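Type I site-specific restriction-modification system, R (Restriction) subunit (PDB 3H1T) probably binds and hydrolyses ATP to drive DNA translocation as part of a type I restriction enzyme, of which this chain is an N-terminal fragment. Local coordinates at residues Lys235-Asp243 with Arg275-Ile285. Residues are numbered along the deposited sequence; the frame is centred on the assembly and turned at random.
Sequences KPRILFLAD and REIYFAIYQSI
Parallel strands 238-242 and 277-281 pair in the seven-stranded sheet of the ATPase domain that resembles the first motor domain of helicases, and Ile238, Tyr278, Phe240, Ala280 and Ala242 donate in turn from one strand to the other. The bond from Phe240 N to Tyr278 O is nearly straight (2.7 Å, 172° at the hydrogen), whereas that from Ala280 N to Phe240 O is bent (3.0 Å, 137°). CA-H...O contacts, such as Phe279 CA to Phe240 O at 3.3 Å, fill in between these bonds. On the face of Ile238 and Ile277, which turns toward helix 211-224, Phe240 CD2 comes within 3.9 Å of Phe279 CD2 at the edge of the Phe279 ring. Phe240 sets CG opposite its backbone N (chi1 174°) and Phe279 sets CG beside its own N, and the two side chains cross obliquely where the CD2 atoms meet. Strand 238-242 lies inside the parallel P-loop NTPase sheet, since strand 305-308 pairs with its other edge. On the reverse face, Leu239 crosses Tyr278 at about a right angle, its CD1 3.7 Å from Tyr278 CB, and also reaches Ala280 CB. Arg237 runs alongside Tyr278 with CG 3.9 Å from CE1; its guanidinium hydrogen-bonds Phe302 O, while the Tyr278 hydroxyl bonds Val272 O. Near the C-terminal ends of the strands, Tyr282 CD2 approaches Ala242 O (3.5 Å) and Asp243 CB, and a water donates to Asp243 OD2 while weakly accepting from Gln283 N.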
loop_
_atom_site.group_PDB
_atom_site.type_symbol
_atom_site.label_atom_id
_atom_site.label_comp_id
_atom_site.label_asym_id
_atom_site.label_seq_id
_atom_site.Cartn_x
_atom_site.Cartn_y
_atom_site.Cartn_z
ATOM N N LYS A 235 27.545 -6.141 12.221
ATOM C CA LYS A 235 26.224 -6.176 11.615
ATOM C C LYS A 235 25.451 -5.061 12.318
ATOM O O LYS A 235 25.794 -4.638 13.430
ATOM C CB LYS A 235 25.527 -7.512 11.882
ATOM C CG LYS A 235 26.091 -8.687 11.129
ATOM C CD LYS A 235 25.614 -8.707 9.681
ATOM C CE LYS A 235 26.015 -10.000 8.989
ATOM N NZ LYS A 235 25.770 -9.934 7.517
ATOM N N PRO A 236 24.394 -4.564 11.677
ATOM C CA PRO A 236 23.628 -3.504 12.328
ATOM C C PRO A 236 22.601 -4.108 13.293
ATOM O O PRO A 236 22.274 -5.293 13.208
ATOM C CB PRO A 236 22.972 -2.799 11.146
ATOM C CG PRO A 236 22.671 -3.946 10.241
ATOM C CD PRO A 236 23.979 -4.716 10.268
ATOM N N ARG A 237 22.097 -3.309 14.224
ATOM C CA ARG A 237 21.077 -3.820 15.135
ATOM C C ARG A 237 19.812 -3.080 14.708
ATOM O O ARG A 237 19.802 -1.839 14.628
ATOM C CB ARG A 237 21.450 -3.516 16.581
ATOM C CG ARG A 237 21.183 -4.674 17.548
ATOM C CD ARG A 237 22.398 -4.872 18.437
ATOM N NE ARG A 237 23.143 -3.621 18.587
ATOM C CZ ARG A 237 24.254 -3.495 19.306
ATOM N NH1 ARG A 237 24.743 -4.552 19.952
ATOM N NH2 ARG A 237 24.887 -2.324 19.360
ATOM N N ILE A 238 18.751 -3.842 14.442
ATOM C CA ILE A 238 17.498 -3.293 13.940
ATOM C C ILE A 238 16.272 -3.711 14.743
ATOM O O ILE A 238 16.059 -4.903 14.987
ATOM C CB ILE A 238 17.274 -3.751 12.468
ATOM C CG1 ILE A 238 18.588 -3.651 11.693
ATOM C CG2 ILE A 238 16.212 -2.891 11.795
ATOM C CD1 ILE A 238 19.183 -2.262 11.710
ATOM N N LEU A 239 15.450 -2.729 15.111
ATOM C CA LEU A 239 14.217 -2.971 15.860
ATOM C C LEU A 239 12.973 -2.676 15.010
ATOM O O LEU A 239 12.801 -1.562 14.523
ATOM C CB LEU A 239 14.178 -2.082 17.115
ATOM C CG LEU A 239 12.887 -2.113 17.940
ATOM C CD1 LEU A 239 12.598 -3.529 18.411
ATOM C CD2 LEU A 239 13.048 -1.185 19.124
ATOM N N PHE A 240 12.115 -3.675 14.835
ATOM C CA PHE A 240 10.877 -3.502 14.085
ATOM C C PHE A 240 9.773 -3.427 15.144
ATOM O O PHE A 240 9.676 -4.307 15.994
ATOM C CB PHE A 240 10.643 -4.704 13.158
ATOM C CG PHE A 240 9.310 -4.681 12.442
ATOM C CD1 PHE A 240 9.146 -3.953 11.266
ATOM C CD2 PHE A 240 8.218 -5.396 12.946
ATOM C CE1 PHE A 240 7.918 -3.934 10.596
ATOM C CE2 PHE A 240 6.980 -5.386 12.286
ATOM C CZ PHE A 240 6.830 -4.652 11.108
ATOM N N LEU A 241 8.963 -2.369 15.102
ATOM C CA LEU A 241 7.872 -2.165 16.057
ATOM C C LEU A 241 6.542 -2.091 15.319
ATOM O O LEU A 241 6.407 -1.354 14.345
ATOM C CB LEU A 241 8.018 -0.829 16.804
ATOM C CG LEU A 241 9.244 -0.245 17.516
ATOM C CD1 LEU A 241 8.898 1.197 17.837
ATOM C CD2 LEU A 241 9.604 -0.986 18.795
ATOM N N ALA A 242 5.554 -2.829 15.794
ATOM C CA ALA A 242 4.237 -2.810 15.200
ATOM C C ALA A 242 3.296 -3.072 16.360
ATOM O O ALA A 242 3.629 -2.785 17.519
ATOM C CB ALA A 242 4.142 -3.935 14.162
ATOM N N ASP A 243 2.105 -3.575 16.052
ATOM C CA ASP A 243 1.138 -3.961 17.080
ATOM C C ASP A 243 0.234 -5.052 16.512
ATOM O O ASP A 243 0.072 -6.113 17.106
ATOM C CB ASP A 243 0.273 -2.789 17.556
ATOM C CG ASP A 243 -0.690 -3.207 18.665
ATOM O OD1 ASP A 243 -1.512 -4.133 18.461
ATOM O OD2 ASP A 243 -0.603 -2.594 19.751
ATOM N N ARG A 275 21.193 -10.648 20.272
ATOM C CA ARG A 275 20.677 -10.823 18.906
ATOM C C ARG A 275 20.949 -9.615 17.991
ATOM O O ARG A 275 21.622 -8.663 18.400
ATOM C CB ARG A 275 19.171 -11.125 18.946
ATOM C CG ARG A 275 18.840 -12.538 19.407
ATOM C CD ARG A 275 18.886 -13.521 18.239
ATOM N NE ARG A 275 18.772 -14.922 18.654
ATOM C CZ ARG A 275 19.768 -15.621 19.195
ATOM N NH1 ARG A 275 20.950 -15.045 19.389
ATOM N NH2 ARG A 275 19.590 -16.895 19.535
ATOM N N GLU A 276 20.430 -9.657 16.759
ATOM C CA GLU A 276 20.639 -8.565 15.790
ATOM C C GLU A 276 19.358 -7.943 15.229
ATOM O O GLU A 276 19.290 -6.729 15.023
ATOM C CB GLU A 276 21.488 -9.048 14.617
ATOM C CG GLU A 276 22.448 -10.162 14.976
ATOM C CD GLU A 276 23.685 -10.137 14.115
ATOM O OE1 GLU A 276 24.007 -9.034 13.624
ATOM O OE2 GLU A 276 24.337 -11.194 13.947
ATOM N N ILE A 277 18.356 -8.768 14.947
ATOM C CA ILE A 277 17.086 -8.264 14.430
ATOM C C ILE A 277 15.967 -8.474 15.446
ATOM O O ILE A 277 15.551 -9.610 15.699
ATOM C CB ILE A 277 16.699 -8.958 13.091
ATOM C CG1 ILE A 277 17.452 -8.308 11.925
ATOM C CG2 ILE A 277 15.199 -8.857 12.855
ATOM C CD1 ILE A 277 18.956 -8.544 11.944
ATOM N N TYR A 278 15.475 -7.371 16.007
ATOM C CA TYR A 278 14.418 -7.408 17.022
ATOM C C TYR A 278 13.010 -6.999 16.586
ATOM O O TYR A 278 12.838 -6.119 15.737
ATOM C CB TYR A 278 14.808 -6.529 18.208
ATOM C CG TYR A 278 16.081 -6.953 18.893
ATOM C CD1 TYR A 278 17.325 -6.694 18.318
ATOM C CD2 TYR A 278 16.046 -7.592 20.131
ATOM C CE1 TYR A 278 18.504 -7.052 18.967
ATOM C CE2 TYR A 278 17.221 -7.963 20.788
ATOM C CZ TYR A 278 18.445 -7.684 20.204
ATOM O OH TYR A 278 19.604 -8.021 20.874
ATOM N N PHE A 279 12.008 -7.639 17.185
ATOM C CA PHE A 279 10.608 -7.342 16.903
ATOM C C PHE A 279 9.967 -7.045 18.253
ATOM O O PHE A 279 10.338 -7.644 19.260
ATOM C CB PHE A 279 9.900 -8.548 16.276
ATOM C CG PHE A 279 10.580 -9.093 15.050
ATOM C CD1 PHE A 279 11.612 -10.023 15.161
ATOM C CD2 PHE A 279 10.181 -8.682 13.780
ATOM C CE1 PHE A 279 12.236 -10.545 14.018
ATOM C CE2 PHE A 279 10.791 -9.190 12.631
ATOM C CZ PHE A 279 11.825 -10.126 12.747
ATOM N N ALA A 280 9.016 -6.122 18.287
ATOM C CA ALA A 280 8.355 -5.785 19.540
ATOM C C ALA A 280 7.013 -5.097 19.334
ATOM O O ALA A 280 6.842 -4.283 18.421
ATOM C CB ALA A 280 9.277 -4.892 20.388
ATOM N N ILE A 281 6.050 -5.459 20.167
ATOM C CA ILE A 281 4.722 -4.868 20.124
ATOM C C ILE A 281 4.715 -3.858 21.266
ATOM O O ILE A 281 5.289 -4.118 22.320
ATOM C CB ILE A 281 3.632 -5.954 20.339
ATOM C CG1 ILE A 281 3.159 -6.500 18.984
ATOM C CG2 ILE A 281 2.441 -5.377 21.094
ATOM C CD1 ILE A 281 4.232 -7.241 18.192
ATOM N N TYR A 282 4.088 -2.706 21.065
ATOM C CA TYR A 282 4.058 -1.670 22.101
ATOM C C TYR A 282 3.734 -2.209 23.504
ATOM O O TYR A 282 4.364 -1.812 24.486
ATOM C CB TYR A 282 3.060 -0.569 21.717
ATOM C CG TYR A 282 3.389 0.137 20.410
ATOM C CD1 TYR A 282 4.534 0.939 20.281
ATOM C CD2 TYR A 282 2.551 0.010 19.296
ATOM C CE1 TYR A 282 4.834 1.595 19.072
ATOM C CE2 TYR A 282 2.840 0.660 18.089
ATOM C CZ TYR A 282 3.982 1.451 17.983
ATOM O OH TYR A 282 4.280 2.102 16.800
ATOM N N GLN A 283 2.764 -3.113 23.597
ATOM C CA GLN A 283 2.351 -3.703 24.870
ATOM C C GLN A 283 3.512 -4.418 25.573
ATOM O O GLN A 283 3.543 -4.519 26.801
ATOM C CB GLN A 283 1.209 -4.705 24.627
ATOM C CG GLN A 283 0.224 -4.858 25.777
ATOM C CD GLN A 283 -0.488 -6.207 25.768
ATOM O OE1 GLN A 283 -0.491 -6.911 24.754
ATOM N NE2 GLN A 283 -1.099 -6.570 26.896
ATOM N N SER A 284 4.468 -4.910 24.788
ATOM C CA SER A 284 5.618 -5.640 25.320
ATOM C C SER A 284 6.832 -4.754 25.591
ATOM O O SER A 284 7.726 -5.128 26.351
ATOM C CB SER A 284 6.026 -6.753 24.351
ATOM O OG SER A 284 5.045 -6.941 23.345
ATOM N N ILE A 285 6.865 -3.585 24.968
ATOM C CA ILE A 285 7.978 -2.661 25.138
ATOM C C ILE A 285 7.432 -1.272 25.479
ATOM O O ILE A 285 7.759 -0.695 26.516
ATOM C CB ILE A 285 8.790 -2.566 23.834
ATOM C CG1 ILE A 285 10.055 -1.726 24.035
ATOM C CG2 ILE A 285 7.925 -1.939 22.759
ATOM C CD1 ILE A 285 11.155 -2.432 24.799
HETATM O O HOH W 1 0.245 -2.767 22.156
#